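Local coordinates for protein beta-galactosidase (PDB 4OIF) that probably hydrolyses terminal non-reducing beta-D-galactose residues from beta-D-galactosides, as a trimeric, zinc-binding intracellular enzyme of glycoside hydrolase family 42, at residues 105-108 / 112-115; 175-180 / 201-206; 189-194 / 221-226. All blocks are in the same frame, centred on the assembly; numbering follows the deposited sequence.

Contact 1. Residues 105-108 / 112-115; sequences LRVN and VRQL
R113 folds its side chain back so that V107 lies over one guanidinium face and O of L105 at its edge. With CG opposite the backbone N (chi1 -180°), the chain bends at both chi2 and chi3 to get there. CG2 of V107 sits over the centre of that face, 3.4 Å from CZ of R113, while NH1 of R113 donates a hydrogen bond to O of L105 at 2.6 Å, within the guanidinium plane but bent to 140° at the hydrogen. A long, flexible chain ending in a flat cation suits this place because it packs on its face and bonds at its rim. N108 serves the turn: CG lies between N and the carbonyl carbon (chi1 63°), which brings OD1 to N of V112 at 2.7 Å, and its own N donates to O of V112 at 2.8 Å. On the far side of the bridge, N of Q114 donates to O of R106 at 2.9 Å. The guanidinium of R106 turns away to O of G160 and of H122. V107 and R113 thus form a single antiparallel, non-hydrogen-bonded bridge in a small hairpin-like loop, whose V107 packs on C165, one of the four cysteines that bind zinc.

Contact 2. Residues 175-180 / 201-206; sequences WLKKKY and TDWSQI
W203 receives the aliphatic chain of K177 over one face of its indole, a CH-pi contact between helix 166-179 and a loop shaped by an Asx turn. T201 comes first: its N donates to OE1 of Q205 at 2.8 Å, and its OG1, in the amide plane, accepts from NE2, so the Q205 amide bonds T201 through both its oxygen and its nitrogen. D202 makes the Asx turn, OD1 taking N of S204 at 2.9 Å and OG of S204 at 2.7 Å from opposite faces of the carboxylate; a short acidic side chain suits this. W203 follows as the broad hydrophobic surface. The extended lysine chain crosses it: CG of K177 stands 3.7 Å from the centroid of the W203 six-membered ring, only 10° off its normal, and CE of K177 3.5 Å from CG of W203, while NZ goes on to a salt bridge with E174. CB of L176 lies 3.9 Å from CZ3 of W203. S204 bonds Q99 of the third subunit through OG, which places the loop at the trimer interface. I206, a branched residue among apolar neighbours that include L187, ends the segment, its methyl CG2 3.7 Å from CD1 of L176.

Contact 3. Residues 189-194 / 221-226; sequences AAWWTS and NLDWKR
W191 places CG beside its backbone N and opposite the carbonyl carbon (chi1 -71°), and a second torsion close to zero (chi2 1°) turns CD1 back to the side of CA; together they carry the NE1 rim of the indole to the carboxylate of D223. W191 lies at the C-terminal end of helix 184-191, and D223 lies within helix 218-246 with its CB directed at that helix end. NE1 of W191 donates to OD2 of D223 at 3.0 Å. The acceptor lies in the plane of the indole, yet the N-H arrives from above the carboxylate plane, and the bond is bent, at 139° about the hydrogen. The same rim also supplies carbon contacts, with CZ2 of W191 3.3 Å from OD2 and 3.8 Å from CB of D223. Tryptophan suits the place because it packs broad carbon surface against L176 in a buried place and still offers one N-H. Directly after it, W192 takes positive phi in a Schellman motif that ends the helix and sends its own ring to Q25 and W26 of the third subunit.

The other oxygen of D223 faces the opposite charge: NH1 of R226 forms a salt bridge with OD1 at 3.0 Å, one turn further along the helix. CG of L222 lies over one face of the R226 guanidinium, toward its rim, and NE and NH2 of R226 reach E420 and O of E508. K179 brings a second cation to OD1, and the hydroxyl of Y180 bonds OD2. A buried carboxylate with two cationic partners and two neutral ones is probably kept ionised, as part of a buried network in which R226 also pairs with E420.

From the N terminus, contact 1 comes first and closes a three-residue turn between helices 95-100 and 127-144, within the range of the TIM-barrel family domain. It is complete before the others begin. Contacts 2 and 3 cross, since their four segments alternate along the chain: helix 166-179, the end of helix 184-191, the loop 201-206, then helix 218-246. They meet directly round D223, since the end of helix 166-179 supplies groups to the carboxylate that contact 3 is built on, so three helices and a loop are tied into one unit. Contact 1 keeps apart, its nearest atoms about 7 Å from contact 3 and about 13 Å from contact 2. It faces the second subunit, whereas contacts 2 and 3 both touch the third.

Contact 1. Residues 105-108 / 112-115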
loop_
_atom_site.group_PDB
_atom_site.type_symbol
_atom_site.label_atom_id
_atom_site.label_comp_id
_atom_site.label_asym_id
_atom_site.label_seq_id
_atom_site.Cartn_x
_atom_site.Cartn_y
_atom_site.Cartn_z
ATOM N N LEU A 105 -20.921 -1.362 -20.589
ATOM C CA LEU A 105 -19.676 -1.254 -19.838
ATOM C C LEU A 105 -19.942 -0.544 -18.519
ATOM O O LEU A 105 -20.719 0.398 -18.481
ATOM C CB LEU A 105 -18.610 -0.513 -20.656
ATOM C CG LEU A 105 -18.125 -1.257 -21.911
ATOM C CD1 LEU A 105 -17.138 -0.446 -22.756
ATOM C CD2 LEU A 105 -17.508 -2.609 -21.541
ATOM N N ARG A 106 -19.306 -0.996 -17.443
ATOM C CA ARG A 106 -19.525 -0.426 -16.113
ATOM C C ARG A 106 -18.904 0.950 -15.887
ATOM O O ARG A 106 -17.882 1.311 -16.469
ATOM C CB ARG A 106 -18.981 -1.362 -15.035
ATOM C CG ARG A 106 -19.783 -2.623 -14.819
ATOM C CD ARG A 106 -19.108 -3.513 -13.772
ATOM N NE ARG A 106 -19.989 -4.593 -13.319
ATOM C CZ ARG A 106 -19.629 -5.550 -12.469
ATOM N NH1 ARG A 106 -18.392 -5.578 -11.979
ATOM N NH2 ARG A 106 -20.508 -6.483 -12.108
ATOM N N VAL A 107 -19.547 1.710 -15.018
ATOM C CA VAL A 107 -18.952 2.899 -14.448
ATOM C C VAL A 107 -18.605 2.550 -13.010
ATOM O O VAL A 107 -19.503 2.162 -12.250
ATOM C CB VAL A 107 -19.918 4.095 -14.503
ATOM C CG1 VAL A 107 -19.327 5.279 -13.797
ATOM C CG2 VAL A 107 -20.251 4.436 -15.944
ATOM N N ASN A 108 -17.329 2.655 -12.624
ATOM C CA ASN A 108 -16.966 2.230 -11.270
ATOM C C ASN A 108 -17.413 3.243 -10.231
ATOM O O ASN A 108 -18.120 4.203 -10.558
ATOM C CB ASN A 108 -15.467 1.954 -11.131
ATOM C CG ASN A 108 -14.602 3.176 -11.365
ATOM O OD1 ASN A 108 -15.075 4.309 -11.413
ATOM N ND2 ASN A 108 -13.307 2.943 -11.510
ATOM N N VAL A 112 -15.538 6.377 -13.134
ATOM C CA VAL A 112 -14.814 6.082 -14.355
ATOM C C VAL A 112 -15.536 5.021 -15.197
ATOM O O VAL A 112 -15.886 3.940 -14.704
ATOM C CB VAL A 112 -13.388 5.584 -14.052
ATOM C CG1 VAL A 112 -12.659 5.248 -15.337
ATOM C CG2 VAL A 112 -12.627 6.630 -13.263
ATOM N N ARG A 113 -15.765 5.332 -16.466
ATOM C CA ARG A 113 -16.267 4.337 -17.401
ATOM C C ARG A 113 -15.140 3.374 -17.785
ATOM O O ARG A 113 -14.038 3.790 -18.151
ATOM C CB ARG A 113 -16.842 4.995 -18.653
ATOM C CG ARG A 113 -17.389 4.003 -19.666
ATOM C CD ARG A 113 -18.725 3.422 -19.225
ATOM N NE ARG A 113 -19.806 4.404 -19.329
ATOM C CZ ARG A 113 -21.104 4.114 -19.237
ATOM N NH1 ARG A 113 -21.506 2.864 -19.039
ATOM N NH2 ARG A 113 -22.006 5.075 -19.354
ATOM N N GLN A 114 -15.422 2.083 -17.694
ATOM C CA GLN A 114 -14.441 1.065 -18.011
ATOM C C GLN A 114 -14.369 0.810 -19.510
ATOM O O GLN A 114 -15.328 1.052 -20.237
ATOM C CB GLN A 114 -14.790 -0.228 -17.284
ATOM C CG GLN A 114 -15.020 -0.048 -15.804
ATOM C CD GLN A 114 -13.736 0.187 -15.045
ATOM O OE1 GLN A 114 -12.910 -0.714 -14.908
ATOM N NE2 GLN A 114 -13.562 1.402 -14.545
ATOM N N LEU A 115 -13.238 0.306 -19.979
ATOM C CA LEU A 115 -13.176 -0.172 -21.349
ATOM C C LEU A 115 -13.601 -1.625 -21.359
ATOM O O LEU A 115 -13.723 -2.252 -20.315
ATOM C CB LEU A 115 -11.771 -0.036 -21.922
ATOM C CG LEU A 115 -11.062 1.286 -21.659
ATOM C CD1 LEU A 115 -9.650 1.227 -22.222
ATOM C CD2 LEU A 115 -11.859 2.444 -22.254
#

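Contact 2. Residues 175-180 / 201-206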
loop_
_atom_site.group_PDB
_atom_site.type_symbol
_atom_site.label_atom_id
_atom_site.label_comp_id
_atom_site.label_asym_id
_atom_site.label_seq_id
_atom_site.Cartn_x
_atom_site.Cartn_y
_atom_site.Cartn_z
ATOM N N TRP A 175 -35.491 2.336 -6.727
ATOM C CA TRP A 175 -35.407 1.331 -5.674
ATOM C C TRP A 175 -35.652 1.963 -4.304
ATOM O O TRP A 175 -36.383 1.421 -3.474
ATOM C CB TRP A 175 -34.039 0.654 -5.719
ATOM C CG TRP A 175 -33.849 -0.496 -4.775
ATOM C CD1 TRP A 175 -34.091 -1.822 -5.034
ATOM C CD2 TRP A 175 -33.337 -0.438 -3.431
ATOM N NE1 TRP A 175 -33.759 -2.581 -3.937
ATOM C CE2 TRP A 175 -33.301 -1.758 -2.940
ATOM C CE3 TRP A 175 -32.913 0.602 -2.596
ATOM C CZ2 TRP A 175 -32.864 -2.063 -1.653
ATOM C CZ3 TRP A 175 -32.473 0.296 -1.317
ATOM C CH2 TRP A 175 -32.458 -1.027 -0.855
ATOM N N LEU A 176 -35.052 3.127 -4.087
ATOM C CA LEU A 176 -35.164 3.805 -2.806
ATOM C C LEU A 176 -36.577 4.354 -2.615
ATOM O O LEU A 176 -37.111 4.342 -1.500
ATOM C CB LEU A 176 -34.117 4.923 -2.693
ATOM C CG LEU A 176 -32.674 4.507 -2.348
ATOM C CD1 LEU A 176 -31.748 5.698 -2.475
ATOM C CD2 LEU A 176 -32.558 3.902 -0.947
ATOM N N LYS A 177 -37.184 4.839 -3.695
ATOM C CA LYS A 177 -38.558 5.313 -3.610
ATOM C C LYS A 177 -39.492 4.165 -3.223
ATOM O O LYS A 177 -40.353 4.341 -2.356
ATOM C CB LYS A 177 -39.006 5.952 -4.923
ATOM C CG LYS A 177 -38.321 7.266 -5.217
ATOM C CD LYS A 177 -38.772 7.772 -6.552
ATOM C CE LYS A 177 -38.059 9.045 -6.938
ATOM N NZ LYS A 177 -38.331 9.374 -8.361
ATOM N N LYS A 178 -39.314 2.997 -3.850
ATOM C CA LYS A 178 -40.096 1.831 -3.454
ATOM C C LYS A 178 -39.861 1.488 -1.983
ATOM O O LYS A 178 -40.811 1.368 -1.223
ATOM C CB LYS A 178 -39.776 0.621 -4.330
ATOM C CG LYS A 178 -40.109 0.838 -5.808
ATOM C CD LYS A 178 -39.895 -0.430 -6.640
ATOM C CE LYS A 178 -40.174 -0.206 -8.133
ATOM N NZ LYS A 178 -39.031 0.418 -8.870
ATOM N N LYS A 179 -38.603 1.358 -1.573
ATOM C CA LYS A 179 -38.298 0.941 -0.200
ATOM C C LYS A 179 -38.872 1.869 0.875
ATOM O O LYS A 179 -39.273 1.427 1.957
ATOM C CB LYS A 179 -36.788 0.836 0.010
ATOM C CG LYS A 179 -36.424 0.516 1.456
ATOM C CD LYS A 179 -34.975 0.092 1.627
ATOM C CE LYS A 179 -34.718 -0.319 3.067
ATOM N NZ LYS A 179 -33.390 -0.945 3.253
ATOM N N TYR A 180 -38.901 3.160 0.582
ATOM C CA TYR A 180 -39.266 4.130 1.594
ATOM C C TYR A 180 -40.605 4.781 1.282
ATOM O O TYR A 180 -40.950 5.813 1.842
ATOM C CB TYR A 180 -38.154 5.175 1.733
ATOM C CG TYR A 180 -36.883 4.589 2.311
ATOM C CD1 TYR A 180 -36.776 4.355 3.673
ATOM C CD2 TYR A 180 -35.798 4.268 1.500
ATOM C CE1 TYR A 180 -35.635 3.823 4.216
ATOM C CE2 TYR A 180 -34.642 3.730 2.042
ATOM C CZ TYR A 180 -34.573 3.511 3.403
ATOM O OH TYR A 180 -33.449 2.972 3.978
ATOM N N THR A 201 -33.169 16.960 -0.083
ATOM C CA THR A 201 -34.433 17.665 -0.264
ATOM C C THR A 201 -35.071 17.357 -1.617
ATOM O O THR A 201 -36.126 17.889 -1.948
ATOM C CB THR A 201 -34.251 19.191 -0.093
ATOM O OG1 THR A 201 -33.068 19.626 -0.775
ATOM C CG2 THR A 201 -34.128 19.536 1.382
ATOM N N ASP A 202 -34.440 16.479 -2.388
ATOM C CA ASP A 202 -35.033 15.987 -3.631
ATOM C C ASP A 202 -34.369 14.674 -4.002
ATOM O O ASP A 202 -33.149 14.543 -3.876
ATOM C CB ASP A 202 -34.871 17.001 -4.773
ATOM C CG ASP A 202 -35.711 16.649 -6.001
ATOM O OD1 ASP A 202 -35.254 15.861 -6.866
ATOM O OD2 ASP A 202 -36.841 17.169 -6.097
ATOM N N TRP A 203 -35.166 13.715 -4.468
ATOM C CA TRP A 203 -34.664 12.398 -4.855
ATOM C C TRP A 203 -33.537 12.448 -5.888
ATOM O O TRP A 203 -32.692 11.564 -5.925
ATOM C CB TRP A 203 -35.797 11.539 -5.409
ATOM C CG TRP A 203 -36.822 11.183 -4.404
ATOM C CD1 TRP A 203 -38.029 11.790 -4.211
ATOM C CD2 TRP A 203 -36.738 10.135 -3.430
ATOM N NE1 TRP A 203 -38.707 11.179 -3.185
ATOM C CE2 TRP A 203 -37.940 10.161 -2.686
ATOM C CE3 TRP A 203 -35.770 9.179 -3.115
ATOM C CZ2 TRP A 203 -38.196 9.268 -1.648
ATOM C CZ3 TRP A 203 -36.027 8.288 -2.077
ATOM C CH2 TRP A 203 -37.228 8.339 -1.360
ATOM N N SER A 204 -33.530 13.477 -6.726
ATOM C CA SER A 204 -32.482 13.628 -7.724
ATOM C C SER A 204 -31.109 13.881 -7.106
ATOM O O SER A 204 -30.096 13.756 -7.785
ATOM C CB SER A 204 -32.821 14.774 -8.675
ATOM O OG SER A 204 -32.830 16.012 -7.988
ATOM N N GLN A 205 -31.070 14.249 -5.831
ATOM C CA GLN A 205 -29.793 14.543 -5.187
ATOM C C GLN A 205 -29.081 13.276 -4.753
ATOM O O GLN A 205 -27.864 13.237 -4.691
ATOM C CB GLN A 205 -29.984 15.462 -3.981
ATOM C CG GLN A 205 -30.351 16.897 -4.328
ATOM C CD GLN A 205 -31.076 17.574 -3.192
ATOM O OE1 GLN A 205 -31.225 16.998 -2.112
ATOM N NE2 GLN A 205 -31.542 18.793 -3.422
ATOM N N ILE A 206 -29.842 12.235 -4.461
ATOM C CA ILE A 206 -29.254 10.998 -3.975
ATOM C C ILE A 206 -28.496 10.238 -5.067
ATOM O O ILE A 206 -29.067 9.875 -6.086
ATOM C CB ILE A 206 -30.330 10.081 -3.386
ATOM C CG1 ILE A 206 -31.043 10.805 -2.240
ATOM C CG2 ILE A 206 -29.704 8.767 -2.937
ATOM C CD1 ILE A 206 -32.322 10.136 -1.763
#

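Contact 3. Residues 189-194 / 221-226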
loop_
_atom_site.group_PDB
_atom_site.type_symbol
_atom_site.label_atom_id
_atom_site.label_comp_id
_atom_site.label_asym_id
_atom_site.label_seq_id
_atom_site.Cartn_x
_atom_site.Cartn_y
_atom_site.Cartn_z
ATOM N N ALA A 189 -34.524 10.083 7.828
ATOM C CA ALA A 189 -34.556 9.655 9.219
ATOM C C ALA A 189 -33.775 8.361 9.394
ATOM O O ALA A 189 -32.985 8.219 10.317
ATOM C CB ALA A 189 -35.999 9.472 9.694
ATOM N N ALA A 190 -34.011 7.419 8.491
ATOM C CA ALA A 190 -33.315 6.145 8.506
ATOM C C ALA A 190 -31.798 6.314 8.408
ATOM O O ALA A 190 -31.048 5.606 9.069
ATOM C CB ALA A 190 -33.820 5.266 7.367
ATOM N N TRP A 191 -31.352 7.247 7.574
ATOM C CA TRP A 191 -29.922 7.385 7.295
ATOM C C TRP A 191 -29.216 8.386 8.188
ATOM O O TRP A 191 -27.992 8.526 8.101
ATOM C CB TRP A 191 -29.700 7.809 5.853
ATOM C CG TRP A 191 -30.000 6.772 4.865
ATOM C CD1 TRP A 191 -30.456 5.504 5.104
ATOM C CD2 TRP A 191 -29.867 6.895 3.454
ATOM N NE1 TRP A 191 -30.611 4.830 3.915
ATOM C CE2 TRP A 191 -30.255 5.664 2.889
ATOM C CE3 TRP A 191 -29.452 7.924 2.611
ATOM C CZ2 TRP A 191 -30.240 5.441 1.525
ATOM C CZ3 TRP A 191 -29.447 7.705 1.258
ATOM C CH2 TRP A 191 -29.837 6.474 0.724
ATOM N N TRP A 192 -29.992 9.092 9.015
ATOM C CA TRP A 192 -29.483 10.149 9.904
ATOM C C TRP A 192 -28.710 11.217 9.116
ATOM O O TRP A 192 -27.578 11.577 9.462
ATOM C CB TRP A 192 -28.598 9.549 11.011
ATOM C CG TRP A 192 -28.565 10.386 12.266
ATOM C CD1 TRP A 192 -27.576 11.234 12.654
ATOM C CD2 TRP A 192 -29.584 10.467 13.280
ATOM N NE1 TRP A 192 -27.908 11.837 13.845
ATOM C CE2 TRP A 192 -29.135 11.386 14.250
ATOM C CE3 TRP A 192 -30.825 9.849 13.461
ATOM C CZ2 TRP A 192 -29.879 11.703 15.386
ATOM C CZ3 TRP A 192 -31.563 10.160 14.587
ATOM C CH2 TRP A 192 -31.088 11.082 15.537
ATOM N N THR A 193 -29.332 11.726 8.059
ATOM C CA THR A 193 -28.649 12.631 7.144
ATOM C C THR A 193 -28.507 14.048 7.684
ATOM O O THR A 193 -27.795 14.858 7.088
ATOM C CB THR A 193 -29.361 12.709 5.789
ATOM O OG1 THR A 193 -30.744 13.013 5.990
ATOM C CG2 THR A 193 -29.234 11.389 5.058
ATOM N N SER A 194 -29.166 14.350 8.798
ATOM C CA SER A 194 -28.978 15.647 9.440
ATOM C C SER A 194 -27.513 15.883 9.795
ATOM O O SER A 194 -27.018 17.006 9.744
ATOM C CB SER A 194 -29.843 15.751 10.695
ATOM O OG SER A 194 -29.685 14.600 11.500
ATOM N N ASN A 221 -24.537 3.559 2.277
ATOM C CA ASN A 221 -23.649 2.458 1.900
ATOM C C ASN A 221 -24.370 1.100 1.934
ATOM O O ASN A 221 -24.292 0.289 0.982
ATOM C CB ASN A 221 -22.422 2.442 2.817
ATOM C CG ASN A 221 -21.661 3.749 2.789
ATOM O OD1 ASN A 221 -21.630 4.433 1.774
ATOM N ND2 ASN A 221 -21.029 4.091 3.895
ATOM N N LEU A 222 -25.094 0.885 3.029
ATOM C CA LEU A 222 -25.863 -0.330 3.257
ATOM C C LEU A 222 -26.945 -0.512 2.189
ATOM O O LEU A 222 -26.984 -1.536 1.494
ATOM C CB LEU A 222 -26.483 -0.284 4.654
ATOM C CG LEU A 222 -27.256 -1.498 5.169
ATOM C CD1 LEU A 222 -26.413 -2.771 5.121
ATOM C CD2 LEU A 222 -27.728 -1.223 6.594
ATOM N N ASP A 223 -27.809 0.489 2.046
ATOM C CA ASP A 223 -28.849 0.431 1.030
ATOM C C ASP A 223 -28.270 0.248 -0.373
ATOM O O ASP A 223 -28.879 -0.427 -1.196
ATOM C CB ASP A 223 -29.738 1.681 1.071
ATOM C CG ASP A 223 -30.892 1.542 2.050
ATOM O OD1 ASP A 223 -31.091 0.430 2.574
ATOM O OD2 ASP A 223 -31.612 2.535 2.280
ATOM N N TRP A 224 -27.102 0.819 -0.652
ATOM C CA TRP A 224 -26.458 0.594 -1.950
ATOM C C TRP A 224 -26.063 -0.874 -2.101
ATOM O O TRP A 224 -26.305 -1.466 -3.138
ATOM C CB TRP A 224 -25.239 1.499 -2.156
ATOM C CG TRP A 224 -24.482 1.185 -3.445
ATOM C CD1 TRP A 224 -23.251 0.589 -3.557
ATOM C CD2 TRP A 224 -24.923 1.428 -4.784
ATOM N NE1 TRP A 224 -22.900 0.458 -4.880
ATOM C CE2 TRP A 224 -23.907 0.965 -5.653
ATOM C CE3 TRP A 224 -26.073 1.996 -5.333
ATOM C CZ2 TRP A 224 -24.013 1.046 -7.038
ATOM C CZ3 TRP A 224 -26.176 2.076 -6.714
ATOM C CH2 TRP A 224 -25.153 1.601 -7.549
ATOM N N LYS A 225 -25.470 -1.482 -1.084
ATOM C CA LYS A 225 -25.164 -2.907 -1.192
ATOM C C LYS A 225 -26.440 -3.740 -1.414
ATOM O O LYS A 225 -26.456 -4.662 -2.253
ATOM C CB LYS A 225 -24.401 -3.381 0.044
ATOM C CG LYS A 225 -22.994 -2.797 0.132
ATOM C CD LYS A 225 -22.223 -3.319 1.338
ATOM C CE LYS A 225 -20.778 -2.825 1.337
ATOM N NZ LYS A 225 -20.589 -1.497 2.005
ATOM N N ARG A 226 -27.508 -3.406 -0.694
ATOM C CA ARG A 226 -28.781 -4.101 -0.866
ATOM C C ARG A 226 -29.285 -3.955 -2.301
ATOM O O ARG A 226 -29.750 -4.911 -2.902
ATOM C CB ARG A 226 -29.834 -3.577 0.106
ATOM C CG ARG A 226 -29.608 -3.935 1.563
ATOM C CD ARG A 226 -30.516 -3.112 2.470
ATOM N NE ARG A 226 -30.539 -3.618 3.837
ATOM C CZ ARG A 226 -30.559 -2.849 4.924
ATOM N NH1 ARG A 226 -30.549 -1.525 4.814
ATOM N NH2 ARG A 226 -30.581 -3.407 6.130
#